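Local coordinates for hypothetical peroxiredoxin protein (Sinorhizobium meliloti, PDB 3UMA) that probably reduces hydrogen peroxide and organic hydroperoxides to water and alcohols with glutathione, as a thiol peroxidase of the Prx5 subfamily of peroxiredoxins, at residues F54-G66 with L144-G158. Residues are numbered along the deposited sequence; the frame is centred on the assembly and turned at random.
Sequences FKGKRVVLFAVPG and LGIRSKRYSMLVEDG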
loop_
_atom_site.group_PDB
_atom_site.type_symbol
_atom_site.label_atom_id
_atom_site.label_comp_id
_atom_site.label_asym_id
_atom_site.label_seq_id
_atom_site.Cartn_x
_atom_site.Cartn_y
_atom_site.Cartn_z
ATOM N N PHE A 54 2.232 -5.607 11.128
ATOM C CA PHE A 54 3.240 -4.622 11.514
ATOM C C PHE A 54 4.008 -4.872 12.829
ATOM O O PHE A 54 5.140 -4.414 12.980
ATOM C CB PHE A 54 2.601 -3.229 11.551
ATOM C CG PHE A 54 2.095 -2.767 10.222
ATOM C CD1 PHE A 54 2.987 -2.345 9.232
ATOM C CD2 PHE A 54 0.729 -2.751 9.944
ATOM C CE1 PHE A 54 2.523 -1.910 7.994
ATOM C CE2 PHE A 54 0.260 -2.316 8.690
ATOM C CZ PHE A 54 1.158 -1.905 7.723
ATOM N N LYS A 55 3.402 -5.578 13.779
ATOM C CA LYS A 55 3.969 -5.605 15.127
ATOM C C LYS A 55 5.245 -6.411 15.211
ATOM O O LYS A 55 5.316 -7.534 14.727
ATOM C CB LYS A 55 2.950 -6.055 16.177
ATOM C CG LYS A 55 1.842 -5.029 16.497
ATOM C CD LYS A 55 2.304 -3.569 16.486
ATOM C CE LYS A 55 1.888 -2.840 17.769
ATOM N NZ LYS A 55 1.846 -1.347 17.605
ATOM N N GLY A 56 6.265 -5.797 15.806
ATOM C CA GLY A 56 7.571 -6.423 15.956
ATOM C C GLY A 56 8.260 -6.538 14.617
ATOM O O GLY A 56 9.180 -7.345 14.466
ATOM N N LYS A 57 7.816 -5.737 13.638
ATOM C CA LYS A 57 8.319 -5.870 12.266
ATOM C C LYS A 57 8.684 -4.521 11.621
ATOM O O LYS A 57 8.244 -3.459 12.057
ATOM C CB LYS A 57 7.322 -6.647 11.386
ATOM C CG LYS A 57 7.231 -8.148 11.683
ATOM C CD LYS A 57 5.794 -8.675 11.531
ATOM C CE LYS A 57 5.616 -9.611 10.336
ATOM N NZ LYS A 57 5.110 -8.925 9.079
ATOM N N ARG A 58 9.525 -4.588 10.598
ATOM C CA ARG A 58 9.868 -3.428 9.787
ATOM C C ARG A 58 9.227 -3.702 8.437
ATOM O O ARG A 58 9.631 -4.630 7.750
ATOM C CB ARG A 58 11.391 -3.299 9.647
ATOM C CG ARG A 58 11.891 -1.937 9.187
ATOM C CD ARG A 58 13.314 -1.656 9.740
ATOM N NE ARG A 58 13.869 -0.383 9.267
ATOM C CZ ARG A 58 14.826 -0.267 8.346
ATOM N NH1 ARG A 58 15.350 -1.344 7.785
ATOM N NH2 ARG A 58 15.271 0.932 7.989
ATOM N N VAL A 59 8.221 -2.908 8.084
ATOM C CA VAL A 59 7.395 -3.187 6.902
ATOM C C VAL A 59 7.378 -2.004 5.904
ATOM O O VAL A 59 7.281 -0.850 6.298
ATOM C CB VAL A 59 5.945 -3.573 7.322
ATOM C CG1 VAL A 59 5.051 -3.836 6.113
ATOM C CG2 VAL A 59 5.959 -4.808 8.240
ATOM N N VAL A 60 7.504 -2.311 4.622
ATOM C CA VAL A 60 7.308 -1.314 3.576
ATOM C C VAL A 60 5.869 -1.437 3.087
ATOM O O VAL A 60 5.483 -2.488 2.592
ATOM C CB VAL A 60 8.283 -1.514 2.406
ATOM C CG1 VAL A 60 7.821 -0.715 1.163
ATOM C CG2 VAL A 60 9.672 -1.078 2.821
ATOM N N LEU A 61 5.072 -0.388 3.301
ATOM C CA LEU A 61 3.704 -0.348 2.805
ATOM C C LEU A 61 3.599 0.678 1.692
ATOM O O LEU A 61 3.965 1.837 1.888
ATOM C CB LEU A 61 2.713 0.039 3.918
ATOM C CG LEU A 61 1.232 0.192 3.511
ATOM C CD1 LEU A 61 0.617 -1.139 3.057
ATOM C CD2 LEU A 61 0.401 0.789 4.622
ATOM N N PHE A 62 3.092 0.273 0.532
ATOM C CA PHE A 62 2.705 1.288 -0.445
ATOM C C PHE A 62 1.239 1.187 -0.843
ATOM O O PHE A 62 0.699 0.092 -0.942
ATOM C CB PHE A 62 3.650 1.349 -1.662
ATOM C CG PHE A 62 3.664 0.105 -2.508
ATOM C CD1 PHE A 62 4.301 -1.059 -2.074
ATOM C CD2 PHE A 62 3.097 0.116 -3.776
ATOM C CE1 PHE A 62 4.330 -2.192 -2.868
ATOM C CE2 PHE A 62 3.137 -1.019 -4.597
ATOM C CZ PHE A 62 3.749 -2.173 -4.148
ATOM N N ALA A 63 0.611 2.342 -1.055
ATOM C CA ALA A 63 -0.788 2.396 -1.464
ATOM C C ALA A 63 -0.933 2.872 -2.908
ATOM O O ALA A 63 -0.197 3.751 -3.359
ATOM C CB ALA A 63 -1.576 3.278 -0.552
ATOM N N VAL A 64 -1.908 2.303 -3.612
ATOM C CA VAL A 64 -2.177 2.674 -5.009
ATOM C C VAL A 64 -3.651 3.101 -5.163
ATOM O O VAL A 64 -4.530 2.573 -4.464
ATOM C CB VAL A 64 -1.836 1.507 -5.992
ATOM C CG1 VAL A 64 -0.354 1.102 -5.909
ATOM C CG2 VAL A 64 -2.711 0.267 -5.712
ATOM N N PRO A 65 -3.931 4.067 -6.066
ATOM C CA PRO A 65 -5.323 4.387 -6.382
ATOM C C PRO A 65 -6.123 3.197 -6.915
ATOM O O PRO A 65 -7.295 3.092 -6.622
ATOM C CB PRO A 65 -5.193 5.477 -7.459
ATOM C CG PRO A 65 -3.965 6.232 -6.998
ATOM C CD PRO A 65 -3.014 5.118 -6.544
ATOM N N GLY A 66 -5.511 2.280 -7.652
ATOM C CA GLY A 66 -6.328 1.229 -8.217
ATOM C C GLY A 66 -5.576 0.110 -8.857
ATOM O O GLY A 66 -4.693 0.340 -9.678
ATOM N N LEU A 144 -12.712 6.096 -11.098
ATOM C CA LEU A 144 -12.264 5.371 -9.916
ATOM C C LEU A 144 -13.063 5.691 -8.643
ATOM O O LEU A 144 -13.048 4.895 -7.698
ATOM C CB LEU A 144 -10.744 5.533 -9.693
ATOM C CG LEU A 144 -9.786 5.161 -10.863
ATOM C CD1 LEU A 144 -8.312 5.350 -10.468
ATOM C CD2 LEU A 144 -9.989 3.745 -11.391
ATOM N N GLY A 145 -13.753 6.832 -8.611
ATOM C CA GLY A 145 -14.427 7.288 -7.387
ATOM C C GLY A 145 -13.429 7.555 -6.257
ATOM O O GLY A 145 -12.286 8.002 -6.532
ATOM N N ILE A 146 -13.851 7.283 -5.012
ATOM C CA ILE A 146 -13.020 7.494 -3.825
ATOM C C ILE A 146 -12.006 6.373 -3.679
ATOM O O ILE A 146 -12.372 5.187 -3.634
ATOM C CB ILE A 146 -13.804 7.573 -2.479
ATOM C CG1 ILE A 146 -14.990 8.562 -2.498
ATOM C CG2 ILE A 146 -12.837 7.927 -1.337
ATOM C CD1 ILE A 146 -14.688 9.960 -3.068
ATOM N N ARG A 147 -10.737 6.753 -3.615
ATOM C CA ARG A 147 -9.627 5.794 -3.560
ATOM C C ARG A 147 -8.555 6.297 -2.602
ATOM O O ARG A 147 -8.740 7.318 -1.964
ATOM C CB ARG A 147 -9.021 5.588 -4.951
ATOM C CG ARG A 147 -9.983 5.018 -6.006
ATOM C CD ARG A 147 -10.445 3.591 -5.664
ATOM N NE ARG A 147 -11.341 3.073 -6.684
ATOM C CZ ARG A 147 -10.966 2.248 -7.645
ATOM N NH1 ARG A 147 -9.711 1.849 -7.723
ATOM N NH2 ARG A 147 -11.854 1.821 -8.532
ATOM N N SER A 148 -7.435 5.590 -2.519
ATOM C CA SER A 148 -6.312 6.074 -1.744
ATOM C C SER A 148 -5.408 6.942 -2.627
ATOM O O SER A 148 -5.174 6.606 -3.792
ATOM C CB SER A 148 -5.477 4.893 -1.231
ATOM O OG SER A 148 -4.411 5.343 -0.413
ATOM N N LYS A 149 -4.913 8.043 -2.064
ATOM C CA LYS A 149 -3.689 8.683 -2.578
ATOM C C LYS A 149 -2.569 7.660 -2.773
ATOM O O LYS A 149 -2.501 6.643 -2.046
ATOM C CB LYS A 149 -3.199 9.746 -1.592
ATOM C CG LYS A 149 -4.054 10.973 -1.599
ATOM C CD LYS A 149 -3.501 12.053 -0.708
ATOM C CE LYS A 149 -4.213 13.345 -1.037
ATOM N NZ LYS A 149 -4.006 14.350 0.028
ATOM N N ARG A 150 -1.696 7.908 -3.752
ATOM C CA ARG A 150 -0.465 7.115 -3.870
ATOM C C ARG A 150 0.544 7.551 -2.786
ATOM O O ARG A 150 0.814 8.739 -2.622
ATOM C CB ARG A 150 0.133 7.227 -5.273
ATOM C CG ARG A 150 1.344 6.324 -5.520
ATOM C CD ARG A 150 1.886 6.393 -6.983
ATOM N NE ARG A 150 0.812 6.492 -7.975
ATOM C CZ ARG A 150 0.058 5.480 -8.408
ATOM N NH1 ARG A 150 0.216 4.238 -7.966
ATOM N NH2 ARG A 150 -0.903 5.727 -9.275
ATOM N N TYR A 151 1.082 6.588 -2.040
ATOM C CA TYR A 151 2.081 6.869 -1.006
ATOM C C TYR A 151 2.900 5.616 -0.761
ATOM O O TYR A 151 2.515 4.520 -1.188
ATOM C CB TYR A 151 1.463 7.413 0.314
ATOM C CG TYR A 151 0.543 6.440 1.057
ATOM C CD1 TYR A 151 1.063 5.336 1.759
ATOM C CD2 TYR A 151 -0.849 6.620 1.050
ATOM C CE1 TYR A 151 0.230 4.436 2.438
ATOM C CE2 TYR A 151 -1.700 5.728 1.734
ATOM C CZ TYR A 151 -1.149 4.639 2.429
ATOM O OH TYR A 151 -1.977 3.736 3.080
ATOM N N SER A 152 4.048 5.784 -0.114
ATOM C CA SER A 152 4.768 4.654 0.452
ATOM C C SER A 152 5.177 5.053 1.868
ATOM O O SER A 152 5.298 6.243 2.191
ATOM C CB SER A 152 6.002 4.277 -0.372
ATOM O OG SER A 152 6.979 5.282 -0.220
HETATM N N MSE A 153 5.359 4.066 2.726
HETATM C CA MSE A 153 5.787 4.370 4.074
HETATM C C MSE A 153 6.629 3.234 4.606
HETATM O O MSE A 153 6.435 2.086 4.226
HETATM C CB MSE A 153 4.605 4.699 5.003
HETATM C CG MSE A 153 3.529 3.654 5.051
HETATM SE SE MSE A 153 2.155 4.052 6.387
HETATM C CE MSE A 153 1.214 5.592 5.653
ATOM N N LEU A 154 7.610 3.585 5.429
ATOM C CA LEU A 154 8.350 2.599 6.217
ATOM C C LEU A 154 7.753 2.576 7.624
ATOM O O LEU A 154 7.639 3.611 8.291
ATOM C CB LEU A 154 9.853 2.924 6.242
ATOM C CG LEU A 154 10.789 2.004 7.047
ATOM C CD1 LEU A 154 10.750 0.577 6.509
ATOM C CD2 LEU A 154 12.220 2.558 7.028
ATOM N N VAL A 155 7.338 1.387 8.048
ATOM C CA VAL A 155 6.621 1.231 9.306
ATOM C C VAL A 155 7.420 0.298 10.237
ATOM O O VAL A 155 7.766 -0.821 9.857
ATOM C CB VAL A 155 5.187 0.685 9.065
ATOM C CG1 VAL A 155 4.372 0.701 10.354
ATOM C CG2 VAL A 155 4.449 1.528 7.982
ATOM N N GLU A 156 7.724 0.778 11.441
ATOM C CA GLU A 156 8.543 -0.009 12.391
ATOM C C GLU A 156 7.736 -0.316 13.630
ATOM O O GLU A 156 7.258 0.596 14.300
ATOM C CB GLU A 156 9.863 0.715 12.717
ATOM C CG GLU A 156 10.832 0.685 11.516
ATOM C CD GLU A 156 12.143 1.500 11.690
ATOM O OE1 GLU A 156 12.462 1.979 12.802
ATOM O OE2 GLU A 156 12.857 1.655 10.680
ATOM N N ASP A 157 7.541 -1.607 13.901
ATOM C CA ASP A 157 6.616 -2.044 14.956
ATOM C C ASP A 157 5.377 -1.145 14.991
ATOM O O ASP A 157 5.037 -0.579 16.035
ATOM C CB ASP A 157 7.308 -2.067 16.336
ATOM C CG ASP A 157 6.426 -2.687 17.434
ATOM O OD1 ASP A 157 5.932 -3.830 17.266
ATOM O OD2 ASP A 157 6.212 -2.016 18.457
ATOM N N GLY A 158 4.737 -0.974 13.828
ATOM C CA GLY A 158 3.494 -0.224 13.740
ATOM C C GLY A 158 3.618 1.283 13.729
ATOM O O GLY A 158 2.601 1.977 13.682
HETATM O O HOH W 1 5.642 -2.158 11.535
HETATM O O HOH W 2 -6.965 2.883 -3.724
#
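R147 reaches P65 through one guanidinium nitrogen, NH1 donating to the proline O at 2.9 Å from somewhat outside the carbonyl plane, while L144 CB lies over the middle of the guanidinium face. A water ties the same carbonyl, more weakly, and that of V64 to the backbone N of S148. R150 lays its guanidinium against P65: CD sits 3.5 Å from NH2, over one face, and V64 CG1 lies at the edge. The same NH2 donates a hydrogen bond to P169 O, and the side chain touches C72, the predicted peroxidatic cysteine.

From Y151 onward the segment runs antiparallel to strand 58-64. With chi1 at 64°, which sets CG between backbone N and carbonyl carbon, the Y151 ring lies across A63, whose CB makes a CH-pi contact 3.5 Å from the ring centroid. M153, a selenomethionine here, lies alongside L61, CG to CB 3.9 Å, and the two residues exchange backbone hydrogen bonds. On the other face L154 CD2 packs against R58 NH2. V155 and V59 likewise exchange backbone hydrogen bonds, and V155 sets CG1 3.5 Å from F54 CD1. E156 shares the face of L154 and R58. The extended R58 chain carries NE to E156 OE2 at 2.7 Å, a salt bridge whose N-H...O bond is nearly straight (166°); NE meets the oxygen from above the carboxylate plane. A leucine in place of R58 would probably leave the E156 carboxylate without this charged mate. At the strand end D157 N donates to K57 O, in the type II turn.

Such central strand pairing, with an arginine beside the cysteine, is characteristic of the thioredoxin-fold core of peroxiredoxins.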